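Local coordinates for RabGAP/TBC protein (PDB 4P17), which probably acts as a flagellar Rab GTPase-activating protein, its all-helical TBC domain probably speeding GTP hydrolysis by Rab GTPases, at residues A[97-102]-A[138-143]; A[212-217]-A[271-276]; A[31-36]-A[296-301]. All blocks are in the same frame, centred on the assembly; numbering follows the deposited sequence.

In the fold
From the N terminus, the chain first lays down helix 27-50, whose partner in interaction 3, the start of helix 299-306, comes only near the C terminus; this contact therefore closes a loop of 259 residues. Within that loop, interaction 1 closes first, joining helices 94-102 and 128-144, and interaction 2 follows in series, joining helices 212-221 and 273-277. Neither crosses the other, and both are nested inside interaction 3. The centres of interactions 1 and 2 lie 44 Å apart on opposite sides of the chain's centre. Interactions 2 and 3 touch through I271 and Y272, which pack on M296, while interaction 1 stands apart from both.

Interaction 1 (A[97-102]-A[138-143]); sequences IMVKAG and LQAYSV
Q139 reaches over the C-terminal part of segment 97-102 and can be followed atom by atom. Its CB lies 3.5 Å from G102 O, and CG and CD continue past the carbonyl group of the same glycine. At the tip, NE2 donates to V99 O across 3.0 Å, with an N-H...O angle of 150°. The acceptor lies close to the plane of the Q139 amide, whereas the donor is tilted from the V99 carbonyl plane. The first torsion sets this course: CG sits between the backbone N and the carbonyl carbon (chi1 83°), and the chain then runs extended. With an alanine here, V99 O would probably lose this donor and a gap would open beside the G102 carbonyl.

The backbones come close at two places, V99 beside A140 and G102 beside Q139. At the first of these, A140 CA makes a CA-H...O contact with M98 O at 3.5 Å. The methyl of A140 fits between M98 CB and V99 CG2, each 4.0 Å away. V143 straddles the next turn: CG1 lies 3.7 Å from G102 CA, while CG2 meets M98 O, the A101 methyl and, at 4.1 Å, M98 SD.

The local axes approach to 7.3 Å and cross at 92°, a nearly perpendicular helix packing. Helix 94-102 lies across helix 128-144, from which A140 and Y141 also pack on helix 169-183, and L138 and Y141 on helix 153-164.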
ATOM      1  N   ILE A  97      -3.776  22.465  13.505  1.00 16.16           N
ATOM      2  CA  ILE A  97      -4.511  22.394  14.772  1.00 16.31           C
ATOM      3  C   ILE A  97      -4.479  20.964  15.295  1.00 13.57           C
ATOM      4  O   ILE A  97      -4.265  20.732  16.475  1.00 12.23           O
ATOM      5  CB  ILE A  97      -5.979  22.855  14.631  1.00 17.36           C
ATOM      6  CG1 ILE A  97      -6.041  24.372  14.429  1.00 25.25           C
ATOM      7  CG2 ILE A  97      -6.785  22.513  15.887  1.00 16.55           C
ATOM      8  CD1 ILE A  97      -7.367  24.877  13.921  1.00 23.59           C
ATOM      9  N   MET A  98      -4.701  19.998  14.405  1.00 13.43           N
ATOM     10  CA  MET A  98      -4.576  18.589  14.768  1.00 10.67           C
ATOM     11  C   MET A  98      -3.140  18.151  15.194  1.00  9.28           C
ATOM     12  O   MET A  98      -2.976  17.352  16.108  1.00 10.27           O
ATOM     13  CB  MET A  98      -5.070  17.744  13.585  1.00  9.30           C
ATOM     14  CG  MET A  98      -6.545  17.939  13.257  1.00 15.95           C
ATOM     15  SD  MET A  98      -7.625  17.475  14.628  1.00 18.14           S
ATOM     16  CE  MET A  98      -8.171  19.095  15.154  1.00 32.54           C
ATOM     17  N   VAL A  99      -2.122  18.691  14.551  1.00 12.51           N
ATOM     18  CA  VAL A  99      -0.740  18.410  14.949  1.00 17.17           C
ATOM     19  C   VAL A  99      -0.512  18.889  16.370  1.00 14.75           C
ATOM     20  O   VAL A  99      -0.062  18.135  17.205  1.00 13.25           O
ATOM     21  CB  VAL A  99       0.279  19.070  13.986  1.00 21.42           C
ATOM     22  CG1 VAL A  99       1.725  18.894  14.486  1.00 14.66           C
ATOM     23  CG2 VAL A  99       0.149  18.457  12.627  1.00 13.80           C
ATOM     24  N   LYS A 100      -0.891  20.130  16.645  1.00 18.48           N
ATOM     25  CA  LYS A 100      -0.746  20.681  17.976  1.00 16.70           C
ATOM     26  C   LYS A 100      -1.528  19.877  18.990  1.00 19.53           C
ATOM     27  O   LYS A 100      -1.058  19.606  20.094  1.00 18.96           O
ATOM     28  CB  LYS A 100      -1.201  22.136  17.996  1.00 11.87           C
ATOM     29  CG  LYS A 100      -0.993  22.781  19.355  1.00 11.92           C
ATOM     30  CD  LYS A 100       0.483  22.933  19.636  1.00 22.58           C
ATOM     31  CE  LYS A 100       0.699  23.380  21.076  1.00 36.08           C
ATOM     32  NZ  LYS A 100       2.132  23.378  21.481  1.00 47.75           N
ATOM     33  N   ALA A 101      -2.741  19.487  18.622  1.00 17.28           N
ATOM     34  CA  ALA A 101      -3.574  18.708  19.519  1.00  7.38           C
ATOM     35  C   ALA A 101      -2.984  17.328  19.735  1.00 16.09           C
ATOM     36  O   ALA A 101      -3.094  16.736  20.813  1.00 16.03           O
ATOM     37  CB  ALA A 101      -4.971  18.602  18.963  1.00 11.15           C
ATOM     38  N   GLY A 102      -2.375  16.790  18.688  1.00 13.37           N
ATOM     39  CA  GLY A 102      -1.825  15.455  18.787  1.00  9.52           C
ATOM     40  C   GLY A 102      -0.635  15.375  19.715  1.00 11.55           C
ATOM     41  O   GLY A 102      -0.215  14.288  20.088  1.00 10.55           O
ATOM     42  N   LEU A 138       0.812  10.974  12.440  1.00  7.38           N
ATOM     43  CA  LEU A 138       0.063   9.933  13.116  1.00  6.61           C
ATOM     44  C   LEU A 138      -0.567  10.489  14.361  1.00  9.69           C
ATOM     45  O   LEU A 138      -1.713  10.201  14.647  1.00  7.31           O
ATOM     46  CB  LEU A 138       0.932   8.750  13.465  1.00  6.59           C
ATOM     47  CG  LEU A 138       1.351   7.890  12.265  1.00  8.71           C
ATOM     48  CD1 LEU A 138       2.595   7.059  12.568  1.00 11.62           C
ATOM     49  CD2 LEU A 138       0.234   6.965  11.888  1.00  8.84           C
ATOM     50  N   GLN A 139       0.152  11.338  15.078  1.00  9.41           N
ATOM     51  CA  GLN A 139      -0.420  11.897  16.295  1.00  7.42           C
ATOM     52  C   GLN A 139      -1.627  12.803  15.911  1.00  9.72           C
ATOM     53  O   GLN A 139      -2.678  12.774  16.559  1.00  8.16           O
ATOM     54  CB  GLN A 139       0.660  12.655  17.087  1.00 16.66           C
ATOM     55  CG  GLN A 139       0.899  14.090  16.621  1.00 22.93           C
ATOM     56  CD  GLN A 139       2.143  14.726  17.227  1.00 28.51           C
ATOM     57  OE1 GLN A 139       3.093  14.033  17.625  1.00 23.26           O
ATOM     58  NE2 GLN A 139       2.145  16.053  17.296  1.00 28.97           N
ATOM     59  N   ALA A 140      -1.477  13.554  14.823  1.00  5.93           N
ATOM     60  CA  ALA A 140      -2.540  14.391  14.281  1.00 12.02           C
ATOM     61  C   ALA A 140      -3.753  13.541  13.941  1.00  9.34           C
ATOM     62  O   ALA A 140      -4.891  13.869  14.298  1.00  8.47           O
ATOM     63  CB  ALA A 140      -2.061  15.141  13.044  1.00  7.25           C
ATOM     64  N   TYR A 141      -3.524  12.435  13.240  1.00  4.72           N
ATOM     65  CA  TYR A 141      -4.655  11.638  12.816  1.00  8.10           C
ATOM     66  C   TYR A 141      -5.367  11.018  14.032  1.00 11.66           C
ATOM     67  O   TYR A 141      -6.601  10.927  14.052  1.00  9.14           O
ATOM     68  CB  TYR A 141      -4.235  10.537  11.827  1.00 10.46           C
ATOM     69  CG  TYR A 141      -5.474   9.989  11.187  1.00 10.18           C
ATOM     70  CD1 TYR A 141      -6.135  10.709  10.208  1.00  8.19           C
ATOM     71  CD2 TYR A 141      -6.032   8.795  11.626  1.00 11.91           C
ATOM     72  CE1 TYR A 141      -7.317  10.228   9.664  1.00  8.24           C
ATOM     73  CE2 TYR A 141      -7.224   8.321  11.088  1.00  9.03           C
ATOM     74  CZ  TYR A 141      -7.843   9.043  10.121  1.00  5.57           C
ATOM     75  OH  TYR A 141      -9.022   8.584   9.595  1.00 13.23           O
ATOM     76  N   SER A 142      -4.590  10.672  15.057  1.00  6.79           N
ATOM     77  CA  SER A 142      -5.106   9.965  16.236  1.00 11.13           C
ATOM     78  C   SER A 142      -6.082  10.792  17.070  1.00 15.42           C
ATOM     79  O   SER A 142      -6.961  10.238  17.754  1.00 14.54           O
ATOM     80  CB  SER A 142      -3.938   9.510  17.120  1.00 18.13           C
ATOM     81  OG  SER A 142      -3.437  10.585  17.888  1.00 13.59           O
ATOM     82  N   VAL A 143      -5.921  12.113  17.024  1.00 10.01           N
ATOM     83  CA  VAL A 143      -6.866  13.032  17.658  1.00 12.80           C
ATOM     84  C   VAL A 143      -7.978  13.458  16.692  1.00 16.68           C
ATOM     85  O   VAL A 143      -9.095  13.735  17.121  1.00 13.03           O
ATOM     86  CB  VAL A 143      -6.152  14.280  18.221  1.00 12.27           C
ATOM     87  CG1 VAL A 143      -5.164  13.847  19.320  1.00 27.31           C
ATOM     88  CG2 VAL A 143      -5.432  15.070  17.126  1.00 13.44           C
TER

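Interaction 2 (A[212-217]-A[271-276]); sequences PRLQQH and IYEDNM
L214 and E273 mark the nearest backbone approach, with CA atoms 6.6 Å apart, where the first turn of helix 273-277, opened by Y272 at its N-cap position, faces the start of helix 212-221.

The side chains divide the contact into a polar and an apolar part. E273 supplies the polar part. Its CG lies anti to the backbone N (chi1 -175°) and the chain continues extended, which carries the carboxylate across to the neighbouring helix. There OE2 lies 3.6 Å from R213 CB and 3.7 Å from L214 CB. A water bridges the two segments: it donates to E273 OE2 at 2.7 Å and accepts from R213 N at 3.1 Å. The carboxylate thus serves, through this water, a backbone N-H in the first turn of helix 212-221, where the helix dipole would probably help to stabilise its negative charge. The guanidinium of R213 makes no direct ion pair with E273, since R213 NH1 stays 5.2 Å from E273 OE1; any attraction between them would act at a distance.

The apolar part is made by two branches and a bent chain. L214 CD1 rests on M276 CB at 3.8 Å, and L214 CD2 meets M276 CE at the same distance of 3.8 Å. M276 turns at chi3 (-68°), bringing its terminal methyl back over the leucine fork, so that both methyls of L214 are engaged.

L269 of helix 259-271 backs both L214 and M276, and M289 of helix 282-294 also packs on M276. The arrangement is helix-to-helix packing within the Rab-GTPase-TBC domain, whose fold is built from helices and contains no strand here.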
ATOM      1  N   PRO A 212      -6.867 -24.512  -6.722  1.00 11.36           N
ATOM      2  CA  PRO A 212      -7.289 -25.697  -5.962  1.00 15.15           C
ATOM      3  C   PRO A 212      -6.126 -26.561  -5.443  1.00 11.65           C
ATOM      4  O   PRO A 212      -6.262 -27.124  -4.371  1.00 16.52           O
ATOM      5  CB  PRO A 212      -8.148 -26.473  -6.968  1.00 14.67           C
ATOM      6  CG  PRO A 212      -7.759 -25.981  -8.301  1.00 10.91           C
ATOM      7  CD  PRO A 212      -7.370 -24.532  -8.111  1.00 12.05           C
ATOM      8  N   ARG A 213      -5.011 -26.632  -6.171  1.00 12.05           N
ATOM      9  CA  ARG A 213      -3.838 -27.344  -5.677  1.00 11.93           C
ATOM     10  C   ARG A 213      -3.313 -26.699  -4.418  1.00 15.46           C
ATOM     11  O   ARG A 213      -2.854 -27.372  -3.498  1.00 17.75           O
ATOM     12  CB  ARG A 213      -2.731 -27.363  -6.698  1.00 14.84           C
ATOM     13  CG  ARG A 213      -2.955 -28.302  -7.836  1.00 22.24           C
ATOM     14  CD  ARG A 213      -1.813 -28.120  -8.845  1.00 28.45           C
ATOM     15  NE  ARG A 213      -0.614 -28.876  -8.476  1.00 42.79           N
ATOM     16  CZ  ARG A 213       0.626 -28.581  -8.868  1.00 58.13           C
ATOM     17  NH1 ARG A 213       0.853 -27.516  -9.627  1.00 46.03           N
ATOM     18  NH2 ARG A 213       1.652 -29.346  -8.485  1.00 35.74           N
ATOM     19  N   LEU A 214      -3.360 -25.377  -4.386  1.00 15.01           N
ATOM     20  CA  LEU A 214      -2.866 -24.677  -3.234  1.00 10.80           C
ATOM     21  C   LEU A 214      -3.794 -24.905  -2.037  1.00 14.70           C
ATOM     22  O   LEU A 214      -3.329 -25.081  -0.916  1.00 14.43           O
ATOM     23  CB  LEU A 214      -2.709 -23.183  -3.555  1.00 12.34           C
ATOM     24  CG  LEU A 214      -1.852 -22.419  -2.555  1.00 14.78           C
ATOM     25  CD1 LEU A 214      -0.434 -22.971  -2.431  1.00 17.61           C
ATOM     26  CD2 LEU A 214      -1.792 -20.936  -2.893  1.00 11.15           C
ATOM     27  N   GLN A 215      -5.100 -24.967  -2.266  1.00 11.54           N
ATOM     28  CA  GLN A 215      -6.029 -25.127  -1.135  1.00 11.72           C
ATOM     29  C   GLN A 215      -5.851 -26.495  -0.466  1.00 13.27           C
ATOM     30  O   GLN A 215      -5.806 -26.607   0.759  1.00 12.78           O
ATOM     31  CB  GLN A 215      -7.477 -24.932  -1.589  1.00 11.39           C
ATOM     32  CG  GLN A 215      -8.451 -24.671  -0.441  1.00 17.22           C
ATOM     33  CD  GLN A 215      -8.253 -23.335   0.279  1.00 21.27           C
ATOM     34  OE1 GLN A 215      -7.172 -23.034   0.782  1.00 25.46           O
ATOM     35  NE2 GLN A 215      -9.337 -22.547   0.381  1.00 26.89           N
ATOM     36  N   GLN A 216      -5.720 -27.528  -1.286  1.00 12.44           N
ATOM     37  CA  GLN A 216      -5.478 -28.882  -0.797  1.00 14.22           C
ATOM     38  C   GLN A 216      -4.204 -28.911   0.040  1.00 13.86           C
ATOM     39  O   GLN A 216      -4.118 -29.555   1.089  1.00 13.36           O
ATOM     40  CB  GLN A 216      -5.360 -29.855  -1.972  1.00 16.15           C
ATOM     41  N   HIS A 217      -3.227 -28.172  -0.451  1.00 17.15           N
ATOM     42  CA  HIS A 217      -1.923 -28.093   0.150  1.00 11.43           C
ATOM     43  C   HIS A 217      -2.001 -27.332   1.464  1.00  9.92           C
ATOM     44  O   HIS A 217      -1.448 -27.769   2.458  1.00 13.60           O
ATOM     45  CB  HIS A 217      -0.944 -27.439  -0.814  1.00 12.41           C
ATOM     46  CG  HIS A 217       0.444 -27.336  -0.265  1.00 17.78           C
ATOM     47  ND1 HIS A 217       1.157 -28.439   0.155  1.00 15.37           N
ATOM     48  CD2 HIS A 217       1.235 -26.259  -0.042  1.00 16.01           C
ATOM     49  CE1 HIS A 217       2.333 -28.042   0.619  1.00 17.34           C
ATOM     50  NE2 HIS A 217       2.403 -26.726   0.517  1.00 14.17           N
ATOM     51  N   ILE A 271       1.245 -16.508  -8.337  1.00 10.81           N
ATOM     52  CA  ILE A 271       2.583 -16.333  -8.899  1.00  7.75           C
ATOM     53  C   ILE A 271       3.586 -17.273  -8.202  1.00 14.50           C
ATOM     54  O   ILE A 271       4.486 -17.840  -8.839  1.00 12.02           O
ATOM     55  CB  ILE A 271       2.978 -14.831  -8.763  1.00  8.05           C
ATOM     56  CG1 ILE A 271       2.214 -14.006  -9.791  1.00 11.94           C
ATOM     57  CG2 ILE A 271       4.458 -14.623  -8.939  1.00  7.94           C
ATOM     58  CD1 ILE A 271       2.339 -12.471  -9.630  1.00  9.15           C
ATOM     59  N   TYR A 272       3.426 -17.462  -6.893  1.00 10.33           N
ATOM     60  CA  TYR A 272       4.378 -18.267  -6.126  1.00  6.33           C
ATOM     61  C   TYR A 272       3.783 -19.620  -5.756  1.00 13.38           C
ATOM     62  O   TYR A 272       4.290 -20.287  -4.876  1.00 14.20           O
ATOM     63  CB  TYR A 272       4.805 -17.518  -4.872  1.00 10.22           C
ATOM     64  CG  TYR A 272       5.628 -16.344  -5.239  1.00  7.55           C
ATOM     65  CD1 TYR A 272       6.944 -16.507  -5.655  1.00 19.19           C
ATOM     66  CD2 TYR A 272       5.081 -15.076  -5.260  1.00  9.87           C
ATOM     67  CE1 TYR A 272       7.711 -15.419  -6.042  1.00 18.55           C
ATOM     68  CE2 TYR A 272       5.838 -13.984  -5.648  1.00 12.25           C
ATOM     69  CZ  TYR A 272       7.146 -14.165  -6.035  1.00 19.50           C
ATOM     70  OH  TYR A 272       7.899 -13.090  -6.428  1.00 19.14           O
ATOM     71  N   GLU A 273       2.718 -20.015  -6.447  1.00  9.16           N
ATOM     72  CA  GLU A 273       2.053 -21.282  -6.146  1.00  8.66           C
ATOM     73  C   GLU A 273       3.002 -22.477  -6.275  1.00 13.76           C
ATOM     74  O   GLU A 273       3.075 -23.318  -5.373  1.00 11.85           O
ATOM     75  CB  GLU A 273       0.854 -21.514  -7.058  1.00 13.56           C
ATOM     76  CG  GLU A 273       0.092 -22.767  -6.651  1.00  9.20           C
ATOM     77  CD  GLU A 273      -1.027 -23.140  -7.606  1.00 15.63           C
ATOM     78  OE1 GLU A 273      -0.992 -22.735  -8.801  1.00 17.58           O
ATOM     79  OE2 GLU A 273      -1.951 -23.855  -7.152  1.00 23.67           O
ATOM     80  N   ASP A 274       3.694 -22.563  -7.411  1.00 12.66           N
ATOM     81  CA  ASP A 274       4.629 -23.658  -7.661  1.00 31.37           C
ATOM     82  C   ASP A 274       5.599 -23.785  -6.485  1.00 22.14           C
ATOM     83  O   ASP A 274       5.864 -24.887  -5.980  1.00 21.01           O
ATOM     84  CB  ASP A 274       5.372 -23.410  -8.980  1.00 35.40           C
ATOM     85  CG  ASP A 274       6.540 -24.354  -9.197  1.00 54.00           C
ATOM     86  OD1 ASP A 274       7.578 -24.201  -8.517  1.00 52.77           O
ATOM     87  OD2 ASP A 274       6.427 -25.232 -10.081  1.00 65.56           O
ATOM     88  N   ASN A 275       6.097 -22.639  -6.043  1.00 15.57           N
ATOM     89  CA  ASN A 275       7.021 -22.564  -4.904  1.00 22.50           C
ATOM     90  C   ASN A 275       6.438 -23.114  -3.590  1.00 30.02           C
ATOM     91  O   ASN A 275       7.108 -23.874  -2.855  1.00 18.61           O
ATOM     92  CB  ASN A 275       7.449 -21.112  -4.693  1.00 23.68           C
ATOM     93  CG  ASN A 275       7.963 -20.461  -5.974  1.00 38.77           C
ATOM     94  OD1 ASN A 275       7.214 -20.239  -6.939  1.00 24.62           O
ATOM     95  ND2 ASN A 275       9.247 -20.146  -5.982  1.00 30.27           N
ATOM     96  N   MET A 276       5.203 -22.713  -3.294  1.00 15.66           N
ATOM     97  CA  MET A 276       4.546 -23.110  -2.060  1.00  9.51           C
ATOM     98  C   MET A 276       4.202 -24.605  -2.029  1.00 14.39           C
ATOM     99  O   MET A 276       4.218 -25.222  -0.962  1.00 12.34           O
ATOM    100  CB  MET A 276       3.267 -22.283  -1.842  1.00 13.34           C
ATOM    101  CG  MET A 276       3.528 -20.960  -1.148  1.00 22.36           C
ATOM    102  SD  MET A 276       2.051 -19.932  -0.986  1.00 17.24           S
ATOM    103  CE  MET A 276       1.777 -19.534  -2.691  1.00 12.93           C
TER
HETATM  104  O   HOH W   1      -4.026 -24.930  -8.532  1.00 11.13           O

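Interaction 3 (A[31-36]-A[296-301]); sequences RSCDVN and MHQRDV
S32 and Q298 are joined by a water that contacts S32 OG, accepts from Q298 NE2 and donates to D300 OD2. C33 follows, its sulfur pointing into segment 296-301, where SG accepts from D300 N at 3.6 Å with an N-H...S angle of 159°. C33 CB lies 3.3 Å above the plane of the R299 guanidinium, over its centre. A second water donates to both C33 O and D300 OD1.

D34 takes the edge of the same guanidinium. In this salt bridge R299 NH2 donates to D34 OD1 at 2.9 Å, the oxygen lying in the guanidinium plane. R299 CG lies between its backbone N and carbonyl carbon (chi1 57°), and the chain then runs extended to NE, which carries the guanidinium out to C33 and D34. C33 over the face and D34 at the edge thus fix the group's orientation. One turn past S32, N36 ND2 donates to D300 OD2 at 2.8 Å, arriving from above the carboxylate plane, 42° out of it. D300 OD1 has a further charged partner in R248 of helix 243-256.

The receiving element is a capped helix start: Q298, at the N-cap position, accepts from V301 N through OE1 at 2.9 Å. Through their bonds to C33, D34 and N36, buried R299 and its neighbour D300 bind helix 27-50 to the first turn of helix 299-306, an interhelical polar network that joins the two ends of this all-helical TBC-domain protein.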
ATOM      1  N   ARG A  31      14.078  -3.295 -14.628  1.00 14.67           N
ATOM      2  CA  ARG A  31      14.336  -2.557 -15.864  1.00 12.57           C
ATOM      3  C   ARG A  31      13.083  -2.624 -16.763  1.00 12.89           C
ATOM      4  O   ARG A  31      12.644  -1.620 -17.304  1.00 10.34           O
ATOM      5  CB  ARG A  31      15.588  -3.127 -16.543  1.00 14.05           C
ATOM      6  CG  ARG A  31      15.926  -2.657 -17.951  1.00 20.39           C
ATOM      7  CD  ARG A  31      15.547  -1.210 -18.290  1.00 33.84           C
ATOM      8  NE  ARG A  31      15.985  -0.201 -17.327  1.00 38.67           N
ATOM      9  CZ  ARG A  31      15.733   1.101 -17.442  1.00 25.07           C
ATOM     10  NH1 ARG A  31      15.044   1.564 -18.474  1.00 40.24           N
ATOM     11  NH2 ARG A  31      16.175   1.947 -16.518  1.00 43.62           N
ATOM     12  N   SER A  32      12.508  -3.813 -16.892  1.00 12.74           N
ATOM     13  CA  SER A  32      11.284  -3.994 -17.658  1.00 11.90           C
ATOM     14  C   SER A  32      10.193  -3.071 -17.157  1.00  8.72           C
ATOM     15  O   SER A  32       9.492  -2.462 -17.944  1.00 11.35           O
ATOM     16  CB  SER A  32      10.797  -5.441 -17.598  1.00 16.17           C
ATOM     17  OG  SER A  32       9.653  -5.628 -18.442  1.00 14.96           O
ATOM     18  N   CYS A  33      10.035  -2.964 -15.841  1.00 10.59           N
ATOM     19  CA  CYS A  33       8.949  -2.142 -15.315  1.00  6.44           C
ATOM     20  C   CYS A  33       9.198  -0.682 -15.582  1.00  6.18           C
ATOM     21  O   CYS A  33       8.239   0.069 -15.875  1.00  6.65           O
ATOM     22  CB  CYS A  33       8.759  -2.388 -13.828  1.00  6.84           C
ATOM     23  SG  CYS A  33       8.181  -4.109 -13.510  1.00 10.10           S
ATOM     24  N   ASP A  34      10.469  -0.275 -15.525  1.00 10.27           N
ATOM     25  CA  ASP A  34      10.816   1.108 -15.785  1.00 11.35           C
ATOM     26  C   ASP A  34      10.590   1.438 -17.261  1.00 10.09           C
ATOM     27  O   ASP A  34      10.137   2.535 -17.588  1.00 10.40           O
ATOM     28  CB  ASP A  34      12.278   1.414 -15.424  1.00 20.09           C
ATOM     29  CG  ASP A  34      12.537   1.463 -13.915  1.00 19.99           C
ATOM     30  OD1 ASP A  34      11.568   1.500 -13.121  1.00 16.50           O
ATOM     31  OD2 ASP A  34      13.736   1.498 -13.544  1.00 13.93           O
ATOM     32  N   VAL A  35      10.926   0.500 -18.150  1.00 13.07           N
ATOM     33  CA  VAL A  35      10.754   0.757 -19.580  1.00 13.31           C
ATOM     34  C   VAL A  35       9.272   0.813 -19.932  1.00 10.59           C
ATOM     35  O   VAL A  35       8.851   1.634 -20.746  1.00 13.05           O
ATOM     36  CB  VAL A  35      11.450  -0.288 -20.491  1.00 19.74           C
ATOM     37  CG1 VAL A  35      12.924  -0.243 -20.299  1.00 19.71           C
ATOM     38  CG2 VAL A  35      10.943  -1.655 -20.246  1.00 31.13           C
ATOM     39  N   ASN A  36       8.466  -0.053 -19.336  1.00  7.46           N
ATOM     40  CA  ASN A  36       7.037   0.021 -19.572  1.00 10.03           C
ATOM     41  C   ASN A  36       6.444   1.315 -19.021  1.00 10.16           C
ATOM     42  O   ASN A  36       5.548   1.884 -19.613  1.00 14.08           O
ATOM     43  CB  ASN A  36       6.321  -1.176 -18.952  1.00 12.71           C
ATOM     44  CG  ASN A  36       6.525  -2.437 -19.759  1.00 19.85           C
ATOM     45  OD1 ASN A  36       6.901  -2.368 -20.924  1.00 18.42           O
ATOM     46  ND2 ASN A  36       6.263  -3.587 -19.154  1.00 13.55           N
ATOM     47  N   MET A 296       9.477  -9.291  -4.558  1.00  8.54           N
ATOM     48  CA  MET A 296       8.530  -9.219  -5.649  1.00  5.34           C
ATOM     49  C   MET A 296       8.725  -7.887  -6.401  1.00 10.13           C
ATOM     50  O   MET A 296       7.982  -6.928  -6.217  1.00  9.57           O
ATOM     51  CB  MET A 296       7.109  -9.387  -5.118  1.00  8.15           C
ATOM     52  CG  MET A 296       6.120  -9.947  -6.144  1.00 13.38           C
ATOM     53  SD  MET A 296       6.002  -8.999  -7.692  1.00 12.26           S
ATOM     54  CE  MET A 296       5.465 -10.281  -8.821  1.00 10.62           C
ATOM     55  N   HIS A 297       9.729  -7.851  -7.273  1.00 11.26           N
ATOM     56  CA  HIS A 297      10.094  -6.634  -7.980  1.00 11.00           C
ATOM     57  C   HIS A 297       9.328  -6.467  -9.282  1.00 10.14           C
ATOM     58  O   HIS A 297       9.238  -5.364  -9.799  1.00  7.99           O
ATOM     59  CB  HIS A 297      11.611  -6.618  -8.236  1.00  8.62           C
ATOM     60  CG  HIS A 297      12.407  -6.558  -6.981  1.00 13.60           C
ATOM     61  ND1 HIS A 297      12.486  -5.414  -6.212  1.00 10.39           N
ATOM     62  CD2 HIS A 297      13.110  -7.509  -6.321  1.00 11.24           C
ATOM     63  CE1 HIS A 297      13.233  -5.657  -5.149  1.00 16.56           C
ATOM     64  NE2 HIS A 297      13.622  -6.917  -5.189  1.00 14.79           N
ATOM     65  N   GLN A 298       8.704  -7.545  -9.763  1.00 10.80           N
ATOM     66  CA  GLN A 298       7.982  -7.497 -11.018  1.00  9.12           C
ATOM     67  C   GLN A 298       6.599  -6.913 -10.775  1.00 10.22           C
ATOM     68  O   GLN A 298       5.583  -7.631 -10.720  1.00  8.92           O
ATOM     69  CB  GLN A 298       7.884  -8.900 -11.653  1.00 13.98           C
ATOM     70  CG  GLN A 298       8.323  -8.950 -13.111  1.00 13.12           C
ATOM     71  CD  GLN A 298       7.769  -7.819 -13.947  1.00 16.56           C
ATOM     72  OE1 GLN A 298       6.768  -7.193 -13.594  1.00 11.13           O
ATOM     73  NE2 GLN A 298       8.429  -7.540 -15.060  1.00  9.50           N
ATOM     74  N   ARG A 299       6.547  -5.598 -10.608  1.00  4.03           N
ATOM     75  CA  ARG A 299       5.284  -4.953 -10.292  1.00 12.12           C
ATOM     76  C   ARG A 299       4.290  -4.960 -11.474  1.00 10.31           C
ATOM     77  O   ARG A 299       3.080  -4.980 -11.284  1.00  6.40           O
ATOM     78  CB  ARG A 299       5.534  -3.515  -9.797  1.00 10.15           C
ATOM     79  CG  ARG A 299       6.290  -2.612 -10.732  1.00  8.36           C
ATOM     80  CD  ARG A 299       6.739  -1.380 -10.014  1.00  8.40           C
ATOM     81  NE  ARG A 299       7.295  -0.393 -10.937  1.00  7.56           N
ATOM     82  CZ  ARG A 299       8.583  -0.277 -11.217  1.00 10.81           C
ATOM     83  NH1 ARG A 299       9.476  -1.091 -10.666  1.00  3.83           N
ATOM     84  NH2 ARG A 299       8.979   0.663 -12.049  1.00  8.05           N
ATOM     85  N   ASP A 300       4.806  -5.019 -12.698  1.00  8.23           N
ATOM     86  CA  ASP A 300       3.941  -5.103 -13.855  1.00  7.92           C
ATOM     87  C   ASP A 300       3.177  -6.428 -13.854  1.00  9.45           C
ATOM     88  O   ASP A 300       1.947  -6.477 -14.045  1.00  6.24           O
ATOM     89  CB  ASP A 300       4.730  -4.994 -15.166  1.00 15.38           C
ATOM     90  CG  ASP A 300       5.187  -3.585 -15.504  1.00 17.04           C
ATOM     91  OD1 ASP A 300       4.636  -2.584 -14.983  1.00 16.28           O
ATOM     92  OD2 ASP A 300       6.082  -3.495 -16.377  1.00  6.61           O
ATOM     93  N   VAL A 301       3.911  -7.513 -13.640  1.00  8.31           N
ATOM     94  CA  VAL A 301       3.301  -8.832 -13.643  1.00  4.95           C
ATOM     95  C   VAL A 301       2.374  -8.998 -12.445  1.00  9.08           C
ATOM     96  O   VAL A 301       1.317  -9.651 -12.555  1.00  6.45           O
ATOM     97  CB  VAL A 301       4.371  -9.904 -13.654  1.00 11.19           C
ATOM     98  CG1 VAL A 301       3.766 -11.295 -13.451  1.00 14.39           C
ATOM     99  CG2 VAL A 301       5.149  -9.796 -14.958  1.00 10.66           C
TER
HETATM  100  O   HOH W   2       7.183  -5.657 -17.067  1.00 11.04           O
HETATM  101  O   HOH W   3       5.704  -0.177 -15.039  1.00  8.72           O
HETATM  102  O   HOH W   4      11.997  -0.271 -10.907  1.00 20.68           O